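Local coordinates for protein Agap007691-pb (PDB 5C98) that belongs to the serpin family and may inhibit serine proteases, although its actual function in the mosquito has not been established, at residues L95-V103 / A139-T149; G299-L307 / R315-Q323. All coordinates share one frame; numbering follows the deposited sequence. Where two conformers were deposited one is given.

Overall arrangement
Both contacts pack against or lead into the large central sheet of the serpin fold, known in the family as sheet A. Interaction 1 lays helix 139-146 over strand 95-103, and interaction 2 fastens the short, weakly bonded helix 300-303 and the loop after it onto the approach to strand 320-328. Strand 169-177 lies between the two strands, antiparallel to the first and parallel to the second. The contact centres are 20 Å apart and the nearest atoms about 6 Å. Because strands 169-177 and 320-328 pair directly, the sheet is closed where inhibitory serpins insert the cleaved reactive-centre loop, consistent with an uninserted state; residues 335-343, after strand 320-328, are not modelled, probably because they are mobile.

Interaction 1: L95-V103 / A139-T149; sequences LKALSFVLV and AVNSFYQRANT
Lys96, Leu98, Phe100 and Leu102 of strand 95-103 face helix 139-146 and the residues 147-149 that follow it; the helix axis passes 9.7 Å from the strand and runs nearly antiparallel to it, at 157°. At the middle, the rings of Phe100 and Phe143 form an offset stack with centroids 4.7 Å apart and planes inclined by 29°. Phe143 CB also lies over the Phe100 face as a CH-pi contact. Both phenylalanines hold CG anti to the backbone N, which sends each ring across the gap to slide past the other in the opposite direction. Flat aromatic groups suit this place, filling a broad strip between sheet and helix.

Tyr144 reaches the strand with its hydroxyl, which donates to Leu98 O at 2.9 Å from above the carbonyl plane, while Tyr144 CE1 touches Leu98 CB and CE2 touches Phe100 CB. Smaller residues allow close approach at both ends. Leu98 CD1 presses tightly on Ala147 CB (3.5 Å), and Val140 CG2 sits against Leu102 CD1 and Phe100 CE2. The aliphatic part of Lys96 runs alongside Thr149, with Lys96 CB 3.5 Å from Thr149 OG1; its ammonium NZ hydrogen-bonds to Gly92 O. A water bridges Lys96 O and Thr149 OG1.

This is the packing of the serpin helix F on sheet A. Around it, Phe154 stacks on Tyr144, Phe172 of strand 169-177 touches Leu102 and Tyr144, and strand 124-128 borders Phe100 and Phe143, while helix 43-51 meets Ala97 and Ser99 on the reverse of the strand.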
loop_
_atom_site.group_PDB
_atom_site.type_symbol
_atom_site.label_atom_id
_atom_site.label_comp_id
_atom_site.label_asym_id
_atom_site.label_seq_id
_atom_site.Cartn_x
_atom_site.Cartn_y
_atom_site.Cartn_z
ATOM N N LEU A 95 5.205 9.457 6.129
ATOM C CA LEU A 95 4.513 8.583 5.202
ATOM C C LEU A 95 4.009 9.496 4.107
ATOM O O LEU A 95 3.339 10.501 4.386
ATOM C CB LEU A 95 3.346 7.870 5.891
ATOM C CG LEU A 95 2.591 6.844 5.032
ATOM C CD1 LEU A 95 1.938 5.798 5.931
ATOM C CD2 LEU A 95 1.572 7.470 4.113
ATOM N N LYS A 96 4.366 9.174 2.867
ATOM C CA LYS A 96 3.903 9.932 1.718
ATOM C C LYS A 96 2.899 9.094 0.955
ATOM O O LYS A 96 3.199 7.962 0.585
ATOM C CB LYS A 96 5.083 10.314 0.840
ATOM C CG LYS A 96 5.975 11.371 1.496
ATOM C CD LYS A 96 7.108 11.821 0.552
ATOM C CE LYS A 96 8.109 12.708 1.268
ATOM N NZ LYS A 96 7.443 13.824 1.974
ATOM N N ALA A 97 1.699 9.630 0.766
ATOM C CA ALA A 97 0.628 8.976 0.012
ATOM C C ALA A 97 0.164 9.999 -1.010
ATOM O O ALA A 97 -0.540 10.957 -0.662
ATOM C CB ALA A 97 -0.509 8.548 0.920
ATOM N N LEU A 98 0.562 9.786 -2.263
ATOM C CA LEU A 98 0.422 10.786 -3.311
ATOM C C LEU A 98 -0.230 10.162 -4.525
ATOM O O LEU A 98 0.251 9.135 -5.023
ATOM C CB LEU A 98 1.788 11.346 -3.713
ATOM C CG LEU A 98 2.532 12.159 -2.648
ATOM C CD1 LEU A 98 4.040 12.237 -2.969
ATOM C CD2 LEU A 98 1.909 13.539 -2.530
ATOM N N SER A 99 -1.302 10.766 -5.002
ATOM C CA SER A 99 -1.930 10.366 -6.250
ATOM C C SER A 99 -1.541 11.305 -7.382
ATOM O O SER A 99 -1.210 12.476 -7.180
ATOM C CB SER A 99 -3.445 10.329 -6.132
ATOM O OG SER A 99 -3.961 11.594 -5.765
ATOM N N PHE A 100 -1.635 10.775 -8.598
ATOM C CA PHE A 100 -1.244 11.513 -9.789
ATOM C C PHE A 100 -2.137 11.008 -10.906
ATOM O O PHE A 100 -2.426 9.803 -10.987
ATOM C CB PHE A 100 0.228 11.228 -10.075
ATOM C CG PHE A 100 0.801 11.990 -11.216
ATOM C CD1 PHE A 100 1.154 13.312 -11.046
ATOM C CD2 PHE A 100 0.994 11.398 -12.457
ATOM C CE1 PHE A 100 1.689 14.062 -12.098
ATOM C CE2 PHE A 100 1.539 12.131 -13.508
ATOM C CZ PHE A 100 1.867 13.467 -13.342
ATOM N N VAL A 101 -2.587 11.919 -11.745
ATOM C CA VAL A 101 -3.534 11.598 -12.798
ATOM C C VAL A 101 -2.964 12.070 -14.121
ATOM O O VAL A 101 -2.519 13.222 -14.234
ATOM C CB VAL A 101 -4.892 12.270 -12.542
ATOM C CG1 VAL A 101 -5.905 11.893 -13.588
ATOM C CG2 VAL A 101 -5.407 11.953 -11.149
ATOM N N LEU A 102 -2.992 11.190 -15.125
ATOM C CA LEU A 102 -2.735 11.584 -16.502
ATOM C C LEU A 102 -4.050 11.691 -17.257
ATOM O O LEU A 102 -4.919 10.831 -17.140
ATOM C CB LEU A 102 -1.864 10.567 -17.241
ATOM C CG LEU A 102 -0.434 10.367 -16.762
ATOM C CD1 LEU A 102 0.204 9.236 -17.545
ATOM C CD2 LEU A 102 0.342 11.660 -16.950
ATOM N N VAL A 103 -4.189 12.757 -18.030
ATOM C CA VAL A 103 -5.316 12.933 -18.939
ATOM C C VAL A 103 -4.767 13.239 -20.326
ATOM O O VAL A 103 -3.724 13.889 -20.481
ATOM C CB VAL A 103 -6.291 14.051 -18.495
ATOM C CG1 VAL A 103 -7.021 13.666 -17.220
ATOM C CG2 VAL A 103 -5.569 15.382 -18.333
ATOM N N ALA A 139 6.287 11.930 -17.248
ATOM C CA ALA A 139 5.515 12.786 -16.357
ATOM C C ALA A 139 5.294 12.108 -15.018
ATOM O O ALA A 139 5.439 12.732 -13.959
ATOM C CB ALA A 139 4.181 13.151 -17.016
ATOM N N VAL A 140 4.948 10.820 -15.037
ATOM C CA VAL A 140 4.714 10.093 -13.797
ATOM C C VAL A 140 6.010 9.955 -13.011
ATOM O O VAL A 140 6.075 10.257 -11.809
ATOM C CB VAL A 140 4.112 8.706 -14.096
ATOM C CG1 VAL A 140 3.875 7.932 -12.781
ATOM C CG2 VAL A 140 2.808 8.858 -14.890
ATOM N N ASN A 141 7.053 9.472 -13.668
ATOM C CA ASN A 141 8.298 9.188 -12.957
ATOM C C ASN A 141 8.911 10.458 -12.382
ATOM O O ASN A 141 9.430 10.436 -11.258
ATOM C CB ASN A 141 9.281 8.466 -13.865
ATOM C CG ASN A 141 8.850 7.051 -14.162
ATOM O OD1 ASN A 141 8.191 6.412 -13.337
ATOM N ND2 ASN A 141 9.182 6.565 -15.351
ATOM N N SER A 142 8.849 11.576 -13.127
ATOM C CA SER A 142 9.415 12.819 -12.617
ATOM C C SER A 142 8.619 13.348 -11.428
ATOM O O SER A 142 9.214 13.873 -10.476
ATOM C CB SER A 142 9.554 13.860 -13.733
ATOM O OG SER A 142 8.305 14.291 -14.230
ATOM N N PHE A 143 7.293 13.193 -11.440
ATOM C CA PHE A 143 6.493 13.628 -10.298
ATOM C C PHE A 143 6.919 12.903 -9.031
ATOM O O PHE A 143 7.154 13.537 -7.993
ATOM C CB PHE A 143 5.008 13.408 -10.552
ATOM C CG PHE A 143 4.145 13.700 -9.365
ATOM C CD1 PHE A 143 3.766 15.003 -9.083
ATOM C CD2 PHE A 143 3.696 12.685 -8.545
ATOM C CE1 PHE A 143 2.972 15.279 -8.007
ATOM C CE2 PHE A 143 2.903 12.967 -7.463
ATOM C CZ PHE A 143 2.551 14.266 -7.190
ATOM N N TYR A 144 7.023 11.569 -9.091
ATOM C CA TYR A 144 7.362 10.818 -7.887
ATOM C C TYR A 144 8.816 11.021 -7.497
ATOM O O TYR A 144 9.134 10.974 -6.304
ATOM C CB TYR A 144 6.965 9.347 -8.060
ATOM C CG TYR A 144 5.454 9.190 -7.961
ATOM C CD1 TYR A 144 4.816 9.211 -6.719
ATOM C CD2 TYR A 144 4.660 9.038 -9.089
ATOM C CE1 TYR A 144 3.458 9.083 -6.610
ATOM C CE2 TYR A 144 3.290 8.918 -8.981
ATOM C CZ TYR A 144 2.685 8.942 -7.745
ATOM O OH TYR A 144 1.306 8.802 -7.679
ATOM N N GLN A 145 9.694 11.329 -8.464
ATOM C CA GLN A 145 11.079 11.688 -8.133
ATOM C C GLN A 145 11.131 13.017 -7.386
ATOM O O GLN A 145 11.824 13.142 -6.365
ATOM C CB GLN A 145 11.938 11.786 -9.405
ATOM C CG GLN A 145 12.288 10.484 -10.080
ATOM C CD GLN A 145 12.638 10.679 -11.546
ATOM O OE1 GLN A 145 12.787 11.814 -12.031
ATOM N NE2 GLN A 145 12.771 9.568 -12.268
ATOM N N ARG A 146 10.418 14.025 -7.886
ATOM C CA ARG A 146 10.404 15.327 -7.231
ATOM C C ARG A 146 9.765 15.252 -5.852
ATOM O O ARG A 146 10.055 16.100 -5.000
ATOM C CB ARG A 146 9.633 16.362 -8.071
ATOM C CG ARG A 146 10.291 16.802 -9.385
ATOM C CD ARG A 146 9.511 17.964 -10.040
ATOM N NE ARG A 146 8.093 17.688 -10.311
ATOM C CZ ARG A 146 7.625 17.082 -11.405
ATOM N NH1 ARG A 146 8.450 16.660 -12.352
ATOM N NH2 ARG A 146 6.317 16.887 -11.540
ATOM N N ALA A 147 8.911 14.259 -5.610
ATOM C CA ALA A 147 8.243 14.120 -4.330
ATOM C C ALA A 147 9.153 13.535 -3.269
ATOM O O ALA A 147 8.742 13.491 -2.111
ATOM C CB ALA A 147 7.003 13.253 -4.493
ATOM N N ASN A 148 10.362 13.106 -3.645
ATOM C CA ASN A 148 11.374 12.612 -2.708
ATOM C C ASN A 148 10.786 11.526 -1.808
ATOM O O ASN A 148 10.762 11.623 -0.583
ATOM C CB ASN A 148 11.987 13.754 -1.900
ATOM C CG ASN A 148 13.298 13.367 -1.251
ATOM O OD1 ASN A 148 13.971 12.435 -1.689
ATOM N ND2 ASN A 148 13.667 14.084 -0.199
ATOM N N THR A 149 10.305 10.474 -2.460
ATOM C CA THR A 149 9.537 9.431 -1.801
ATOM C C THR A 149 10.166 8.060 -1.984
ATOM O O THR A 149 9.506 7.040 -1.759
ATOM C CB THR A 149 8.103 9.447 -2.309
ATOM O OG1 THR A 149 7.264 8.773 -1.353
ATOM C CG2 THR A 149 8.003 8.809 -3.717
HETATM O O HOH W 1 4.873 7.975 -2.159
HETATM O O HOH W 2 6.206 14.604 -1.203
#

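Interaction 2: G299-L307 / R315-Q323; sequences GGVFEIDDL and RTRLNGFIQ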
loop_
_atom_site.group_PDB
_atom_site.type_symbol
_atom_site.label_atom_id
_atom_site.label_comp_id
_atom_site.label_asym_id
_atom_site.label_seq_id
_atom_site.Cartn_x
_atom_site.Cartn_y
_atom_site.Cartn_z
ATOM N N GLY A 299 -14.493 -4.428 -10.968
ATOM C CA GLY A 299 -13.858 -4.008 -12.194
ATOM C C GLY A 299 -14.641 -2.991 -12.983
ATOM O O GLY A 299 -14.118 -2.502 -13.980
ATOM N N GLY A 300 -15.862 -2.654 -12.547
ATOM C CA GLY A 300 -16.755 -1.838 -13.361
ATOM C C GLY A 300 -16.152 -0.528 -13.841
ATOM O O GLY A 300 -16.350 -0.141 -14.996
ATOM N N VAL A 301 -15.446 0.194 -12.965
ATOM C CA VAL A 301 -14.876 1.483 -13.357
ATOM C C VAL A 301 -13.855 1.333 -14.475
ATOM O O VAL A 301 -13.586 2.303 -15.193
ATOM C CB VAL A 301 -14.250 2.197 -12.153
ATOM C CG1 VAL A 301 -12.983 1.484 -11.688
ATOM C CG2 VAL A 301 -13.966 3.669 -12.484
ATOM N N PHE A 302 -13.286 0.145 -14.642
ATOM C CA PHE A 302 -12.315 -0.106 -15.693
ATOM C C PHE A 302 -12.951 -0.701 -16.936
ATOM O O PHE A 302 -12.287 -0.765 -17.972
ATOM C CB PHE A 302 -11.203 -1.038 -15.167
ATOM C CG PHE A 302 -10.578 -0.575 -13.879
ATOM C CD1 PHE A 302 -9.667 0.457 -13.874
ATOM C CD2 PHE A 302 -10.896 -1.170 -12.672
ATOM C CE1 PHE A 302 -9.091 0.897 -12.683
ATOM C CE2 PHE A 302 -10.325 -0.729 -11.487
ATOM C CZ PHE A 302 -9.440 0.295 -11.495
ATOM N N GLU A 303 -14.216 -1.137 -16.854
ATOM C CA GLU A 303 -14.863 -1.930 -17.897
ATOM C C GLU A 303 -16.124 -1.288 -18.457
ATOM O O GLU A 303 -16.620 -1.742 -19.494
ATOM C CB GLU A 303 -15.249 -3.311 -17.348
ATOM C CG GLU A 303 -14.077 -4.154 -16.891
ATOM C CD GLU A 303 -14.521 -5.397 -16.138
ATOM O OE1 GLU A 303 -15.736 -5.692 -16.142
ATOM O OE2 GLU A 303 -13.658 -6.072 -15.534
ATOM N N ILE A 304 -16.668 -0.278 -17.794
ATOM C CA ILE A 304 -17.835 0.456 -18.257
ATOM C C ILE A 304 -17.409 1.905 -18.411
ATOM O O ILE A 304 -16.719 2.452 -17.541
ATOM C CB ILE A 304 -18.989 0.343 -17.237
ATOM C CG1 ILE A 304 -19.410 -1.123 -17.092
ATOM C CG2 ILE A 304 -20.180 1.205 -17.658
ATOM C CD1 ILE A 304 -20.288 -1.404 -15.889
ATOM N N ASP A 305 -17.834 2.535 -19.504
ATOM C CA ASP A 305 -17.511 3.944 -19.736
ATOM C C ASP A 305 -18.484 4.787 -18.932
ATOM O O ASP A 305 -19.594 5.084 -19.370
ATOM C CB ASP A 305 -17.555 4.268 -21.222
ATOM C CG ASP A 305 -16.481 3.527 -21.995
ATOM O OD1 ASP A 305 -15.292 3.749 -21.703
ATOM O OD2 ASP A 305 -16.823 2.712 -22.880
ATOM N N ASP A 306 -18.055 5.177 -17.723
ATOM C CA ASP A 306 -18.968 5.742 -16.753
ATOM C C ASP A 306 -18.485 7.018 -16.075
ATOM O O ASP A 306 -19.258 7.602 -15.314
ATOM C CB ASP A 306 -19.313 4.691 -15.677
ATOM C CG ASP A 306 -20.760 4.787 -15.178
ATOM O OD1 ASP A 306 -21.680 5.120 -15.966
ATOM O OD2 ASP A 306 -20.982 4.514 -13.973
ATOM N N LEU A 307 -17.281 7.508 -16.357
ATOM C CA LEU A 307 -16.753 8.703 -15.689
ATOM C C LEU A 307 -16.855 9.935 -16.571
ATOM O O LEU A 307 -16.412 9.929 -17.729
ATOM C CB LEU A 307 -15.290 8.520 -15.303
ATOM C CG LEU A 307 -14.994 7.273 -14.476
ATOM C CD1 LEU A 307 -13.521 7.161 -14.091
ATOM C CD2 LEU A 307 -15.869 7.242 -13.235
ATOM N N ARG A 315 -18.616 9.892 -21.600
ATOM C CA ARG A 315 -18.067 9.271 -20.403
ATOM C C ARG A 315 -16.998 8.252 -20.774
ATOM O O ARG A 315 -17.067 7.599 -21.817
ATOM C CB ARG A 315 -19.174 8.575 -19.606
ATOM C CG ARG A 315 -20.032 9.503 -18.795
ATOM C CD ARG A 315 -21.154 8.779 -18.067
ATOM N NE ARG A 315 -22.069 9.748 -17.513
ATOM C CZ ARG A 315 -21.959 10.324 -16.320
ATOM N NH1 ARG A 315 -20.980 9.970 -15.476
ATOM N NH2 ARG A 315 -22.837 11.250 -15.989
ATOM N N THR A 316 -16.002 8.122 -19.905
ATOM C CA THR A 316 -14.862 7.257 -20.158
ATOM C C THR A 316 -14.641 6.321 -18.980
ATOM O O THR A 316 -14.947 6.646 -17.832
ATOM C CB THR A 316 -13.555 8.049 -20.419
ATOM O OG1 THR A 316 -12.474 7.131 -20.659
ATOM C CG2 THR A 316 -13.180 8.926 -19.247
ATOM N N ARG A 317 -14.096 5.146 -19.271
ATOM C CA ARG A 317 -13.591 4.277 -18.225
ATOM C C ARG A 317 -12.231 4.777 -17.762
ATOM O O ARG A 317 -11.574 5.585 -18.422
ATOM C CB ARG A 317 -13.431 2.853 -18.753
ATOM C CG ARG A 317 -12.402 2.759 -19.876
ATOM C CD ARG A 317 -12.456 1.425 -20.605
ATOM N NE ARG A 317 -13.699 1.282 -21.355
ATOM C CZ ARG A 317 -14.168 0.121 -21.808
ATOM N NH1 ARG A 317 -13.502 -1.005 -21.568
ATOM N NH2 ARG A 317 -15.310 0.083 -22.493
ATOM N N LEU A 318 -11.819 4.294 -16.601
ATOM C CA LEU A 318 -10.456 4.497 -16.149
ATOM C C LEU A 318 -9.590 3.474 -16.860
ATOM O O LEU A 318 -9.825 2.271 -16.731
ATOM C CB LEU A 318 -10.405 4.328 -14.642
ATOM C CG LEU A 318 -9.054 4.535 -13.974
ATOM C CD1 LEU A 318 -8.424 5.867 -14.361
ATOM C CD2 LEU A 318 -9.213 4.396 -12.441
ATOM N N ASN A 319 -8.619 3.943 -17.648
ATOM C CA ASN A 319 -7.847 3.032 -18.496
ATOM C C ASN A 319 -6.763 2.259 -17.757
ATOM O O ASN A 319 -6.343 1.201 -18.239
ATOM C CB ASN A 319 -7.213 3.782 -19.670
ATOM C CG ASN A 319 -8.235 4.372 -20.581
ATOM O OD1 ASN A 319 -8.377 5.584 -20.671
ATOM N ND2 ASN A 319 -9.012 3.502 -21.234
ATOM N N GLY A 320 -6.328 2.735 -16.595
ATOM C CA GLY A 320 -5.311 2.069 -15.826
ATOM C C GLY A 320 -5.202 2.678 -14.454
ATOM O O GLY A 320 -5.554 3.847 -14.259
ATOM N N PHE A 321 -4.728 1.874 -13.511
ATOM C CA PHE A 321 -4.465 2.337 -12.143
ATOM C C PHE A 321 -3.303 1.502 -11.640
ATOM O O PHE A 321 -3.460 0.294 -11.451
ATOM C CB PHE A 321 -5.710 2.163 -11.265
ATOM C CG PHE A 321 -5.573 2.710 -9.857
ATOM C CD1 PHE A 321 -4.468 3.463 -9.477
ATOM C CD2 PHE A 321 -6.556 2.463 -8.913
ATOM C CE1 PHE A 321 -4.348 3.972 -8.165
ATOM C CE2 PHE A 321 -6.421 2.958 -7.615
ATOM C CZ PHE A 321 -5.329 3.704 -7.258
ATOM N N ILE A 322 -2.143 2.126 -11.459
ATOM C CA ILE A 322 -0.934 1.487 -10.960
ATOM C C ILE A 322 -0.583 2.081 -9.606
ATOM O O ILE A 322 -0.649 3.300 -9.419
ATOM C CB ILE A 322 0.241 1.680 -11.943
ATOM C CG1 ILE A 322 -0.067 1.022 -13.297
ATOM C CG2 ILE A 322 1.526 1.128 -11.359
ATOM C CD1 ILE A 322 -0.293 -0.464 -13.256
ATOM N N GLN A 323 -0.167 1.218 -8.690
ATOM C CA GLN A 323 0.338 1.618 -7.384
ATOM C C GLN A 323 1.782 1.172 -7.223
ATOM O O GLN A 323 2.189 0.125 -7.724
ATOM C CB GLN A 323 -0.490 1.029 -6.248
ATOM C CG GLN A 323 -0.073 1.462 -4.870
ATOM C CD GLN A 323 -1.071 1.060 -3.802
ATOM O OE1 GLN A 323 -1.192 -0.111 -3.438
ATOM N NE2 GLN A 323 -1.803 2.038 -3.291
HETATM O O HOH W 3 -9.678 -0.063 -18.220
#
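Arg315 extends its chain from CG to NE along the backbone of 305-307, so that NH1 reaches Asp306 O at 2.9 Å, donating from above the carbonyl plane. Thr316 follows in a single antiparallel bridge with Leu307, its N giving a hydrogen bond to Leu307 O and its O accepting from Leu307 N, both 2.9 Å. Its OG1 donates forward to Arg317 O, in the carbonyl plane and on a lone pair.

Arg317 grips Asp305 side-on, its planar guanidinium offering an N-H to each carboxylate oxygen: NE meets OD1 at 3.0 Å and NH2 meets OD2 at 3.1 Å, both nearly straight (174° and 176°). The bonds lie in the guanidinium plane but come from above the carboxylate, the two planes being 47° apart. The backbone N of Arg317 takes the anti lone pair of the same OD1, giving that oxygen two donors.

This pairing holds the loop against the lead-in to strand 320-328 of the serpin sheet A. There Leu318 N bonds to Val301 O, and Leu318 CD2 packs 3.5 Å from Phe302 CE1, the two apolar side chains lying side by side, pointing the same way, and suiting a buried place. A water bridges Phe302 O and Leu318 O. Finally Phe321 sets CB 3.9 Å from Phe302 CE1, while its side chain also touches Val46 and Ala49 of helix 43-51.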